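Local coordinates for protein ADP-ribosylglycohydrolase (Thermus thermophilus, PDB 2YZW) that belongs to the ADP-ribosylglycohydrolase family and folds as a compact, mainly helical single chain with gadolinium ions bound in the model, at residues G129-L134 / L165-V170. Sequence-based numbering, arbitrary orientation.
Sequences GPLMRL and LEATEV
In the buried core of this all-helical ADP-ribosylglycohydrolase fold, the short helical turn 129-132 and the residues just after it pack against helix 162-179, with P130, L131 and L134 gathered round T168. The backbones come close: L131 CA lies 5.7 Å from T168 CA. At this spacing L131 sends CD2 to the helix backbone itself, 3.5 Å from T168 CA, and the same methyl meets the carbonyl of A167, its CD2 3.6 Å from A167 O. A167 adds its own methyl, CB standing 4.1 Å from L131 CD2. Both branches of T168 make contact, OG1 with P130 and L131, CG2 with L134. A chi1 of -55° turns the hydroxyl back along its own helix, where it is hydrogen-bonded to the carbonyl of A164 one turn earlier, and sends the methyl the other way, to L134. P130 CB lies 3.3 Å from T168 OG1. On the methyl side, L134 CD1 is 3.9 Å from T168 CG2, while L134 CD2 approaches T168 O at 3.6 Å. Beyond the pair, A155 of helix 147-156 touches both P130 and T168, and V258 of helix 252-267 touches L131. No hydrogen bond links the two segments; they are joined by van der Waals contact, and the bond from the T168 hydroxyl to A164 O is consistent with its tolerating apolar neighbours in P130 CB and L131 CD2.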
ATOM      1  N   GLY A 129      -1.193  -3.284   7.764  1.00  9.00           N
ATOM      2  CA  GLY A 129      -2.265  -2.331   7.534  1.00  9.01           C
ATOM      3  C   GLY A 129      -1.812  -0.931   7.144  1.00  9.09           C
ATOM      4  O   GLY A 129      -2.372  -0.336   6.224  1.00  9.92           O
ATOM      5  N   PRO A 130      -0.797  -0.368   7.823  1.00  8.45           N
ATOM      6  CA  PRO A 130      -0.328   0.981   7.483  1.00  8.21           C
ATOM      7  C   PRO A 130       0.252   1.082   6.075  1.00  8.16           C
ATOM      8  O   PRO A 130       0.206   2.144   5.455  1.00  8.77           O
ATOM      9  CB  PRO A 130       0.730   1.263   8.550  1.00  7.18           C
ATOM     10  CG  PRO A 130       0.312   0.401   9.700  1.00 10.49           C
ATOM     11  CD  PRO A 130      -0.099  -0.877   9.016  1.00  7.80           C
ATOM     12  N   LEU A 131       0.810  -0.020   5.579  1.00  5.93           N
ATOM     13  CA  LEU A 131       1.407  -0.043   4.245  1.00  6.52           C
ATOM     14  C   LEU A 131       0.383  -0.124   3.115  1.00  7.24           C
ATOM     15  O   LEU A 131       0.547   0.501   2.069  1.00  8.15           O
ATOM     16  CB  LEU A 131       2.344  -1.245   4.105  1.00  7.99           C
ATOM     17  CG  LEU A 131       3.438  -1.457   5.151  1.00 10.65           C
ATOM     18  CD1 LEU A 131       4.261  -2.683   4.756  1.00  9.47           C
ATOM     19  CD2 LEU A 131       4.325  -0.231   5.239  1.00 10.38           C
ATOM     20  N   MET A 132      -0.674  -0.897   3.339  1.00  7.88           N
ATOM     21  CA  MET A 132      -1.687  -1.116   2.316  1.00  8.41           C
ATOM     22  C   MET A 132      -2.481   0.112   1.897  1.00  9.33           C
ATOM     23  O   MET A 132      -3.054   0.131   0.809  1.00  9.66           O
ATOM     24  CB  MET A 132      -2.666  -2.201   2.783  1.00  9.13           C
ATOM     25  CG  MET A 132      -3.728  -1.699   3.754  1.00  9.13           C
ATOM     26  SD  MET A 132      -4.733  -3.026   4.435  1.00 10.47           S
ATOM     27  CE  MET A 132      -5.782  -2.082   5.567  1.00 10.69           C
ATOM     28  N   ARG A 133      -2.496   1.136   2.746  1.00  8.58           N
ATOM     29  CA  ARG A 133      -3.282   2.348   2.493  1.00  9.13           C
ATOM     30  C   ARG A 133      -2.472   3.629   2.330  1.00  9.74           C
ATOM     31  O   ARG A 133      -3.046   4.704   2.163  1.00 10.87           O
ATOM     32  CB  ARG A 133      -4.241   2.561   3.670  1.00  9.36           C
ATOM     33  CG  ARG A 133      -3.486   2.850   4.979  1.00 10.21           C
ATOM     34  CD  ARG A 133      -4.381   3.005   6.199  1.00 10.48           C
ATOM     35  NE  ARG A 133      -3.587   3.350   7.380  1.00  8.82           N
ATOM     36  CZ  ARG A 133      -3.628   2.693   8.537  1.00 10.46           C
ATOM     37  NH1 ARG A 133      -4.426   1.648   8.685  1.00  9.98           N
ATOM     38  NH2 ARG A 133      -2.855   3.077   9.549  1.00  8.31           N
ATOM     39  N   LEU A 134      -1.150   3.513   2.358  1.00  9.75           N
ATOM     40  CA  LEU A 134      -0.267   4.677   2.323  1.00  8.91           C
ATOM     41  C   LEU A 134      -0.255   5.684   1.175  1.00  9.53           C
ATOM     42  O   LEU A 134      -0.239   6.887   1.429  1.00  9.48           O
ATOM     43  CB  LEU A 134       1.169   4.214   2.565  1.00  8.98           C
ATOM     44  CG  LEU A 134       2.180   5.321   2.875  1.00  9.12           C
ATOM     45  CD1 LEU A 134       1.787   6.039   4.163  1.00  9.97           C
ATOM     46  CD2 LEU A 134       3.564   4.708   3.014  1.00  8.89           C
ATOM     47  N   LEU A 165       5.907   0.738  12.039  1.00  7.47           N
ATOM     48  CA  LEU A 165       6.065   2.176  11.882  1.00  7.58           C
ATOM     49  C   LEU A 165       7.237   2.489  10.959  1.00  7.57           C
ATOM     50  O   LEU A 165       7.134   3.343  10.079  1.00  6.86           O
ATOM     51  CB  LEU A 165       6.288   2.843  13.241  1.00  7.67           C
ATOM     52  CG  LEU A 165       5.189   2.582  14.272  1.00  9.18           C
ATOM     53  CD1 LEU A 165       5.479   3.400  15.521  1.00 11.20           C
ATOM     54  CD2 LEU A 165       3.828   2.935  13.697  1.00  9.67           C
ATOM     55  N   GLU A 166       8.351   1.789  11.157  1.00  6.65           N
ATOM     56  CA  GLU A 166       9.532   2.018  10.338  1.00  6.50           C
ATOM     57  C   GLU A 166       9.300   1.543   8.907  1.00  6.47           C
ATOM     58  O   GLU A 166       9.758   2.176   7.963  1.00  7.48           O
ATOM     59  CB  GLU A 166      10.743   1.309  10.944  1.00  8.97           C
ATOM     60  CG  GLU A 166      11.032   1.710  12.389  1.00  9.60           C
ATOM     61  CD  GLU A 166      12.225   0.974  12.970  1.00 11.26           C
ATOM     62  OE1 GLU A 166      12.443  -0.193  12.582  1.00 10.87           O
ATOM     63  OE2 GLU A 166      12.937   1.552  13.822  1.00 12.76           O
ATOM     64  N   ALA A 167       8.585   0.431   8.747  1.00  6.46           N
ATOM     65  CA  ALA A 167       8.306  -0.090   7.411  1.00  6.44           C
ATOM     66  C   ALA A 167       7.500   0.937   6.615  1.00  7.16           C
ATOM     67  O   ALA A 167       7.676   1.076   5.403  1.00  6.73           O
ATOM     68  CB  ALA A 167       7.530  -1.411   7.508  1.00  9.08           C
ATOM     69  N   THR A 168       6.625   1.660   7.308  1.00  6.78           N
ATOM     70  CA  THR A 168       5.789   2.669   6.668  1.00  6.31           C
ATOM     71  C   THR A 168       6.650   3.850   6.222  1.00  6.93           C
ATOM     72  O   THR A 168       6.426   4.423   5.151  1.00  5.38           O
ATOM     73  CB  THR A 168       4.684   3.158   7.632  1.00  7.35           C
ATOM     74  OG1 THR A 168       3.932   2.030   8.103  1.00  5.62           O
ATOM     75  CG2 THR A 168       3.733   4.124   6.917  1.00  6.73           C
ATOM     76  N   GLU A 169       7.640   4.203   7.038  1.00  7.31           N
ATOM     77  CA  GLU A 169       8.533   5.305   6.702  1.00  7.07           C
ATOM     78  C   GLU A 169       9.347   4.930   5.468  1.00  7.23           C
ATOM     79  O   GLU A 169       9.560   5.751   4.581  1.00  8.26           O
ATOM     80  CB  GLU A 169       9.458   5.615   7.882  1.00  9.28           C
ATOM     81  CG  GLU A 169       8.703   5.986   9.152  1.00 12.58           C
ATOM     82  CD  GLU A 169       9.620   6.278  10.321  1.00 16.86           C
ATOM     83  OE1 GLU A 169      10.656   5.593  10.449  1.00 18.42           O
ATOM     84  OE2 GLU A 169       9.295   7.182  11.121  1.00 17.55           O
ATOM     85  N   VAL A 170       9.789   3.679   5.406  1.00  6.26           N
ATOM     86  CA  VAL A 170      10.555   3.220   4.257  1.00  6.64           C
ATOM     87  C   VAL A 170       9.680   3.252   3.000  1.00  6.67           C
ATOM     88  O   VAL A 170      10.121   3.705   1.944  1.00  6.71           O
ATOM     89  CB  VAL A 170      11.102   1.792   4.486  1.00  6.83           C
ATOM     90  CG1 VAL A 170      11.783   1.286   3.226  1.00  6.68           C
ATOM     91  CG2 VAL A 170      12.100   1.802   5.645  1.00  6.97           C
TER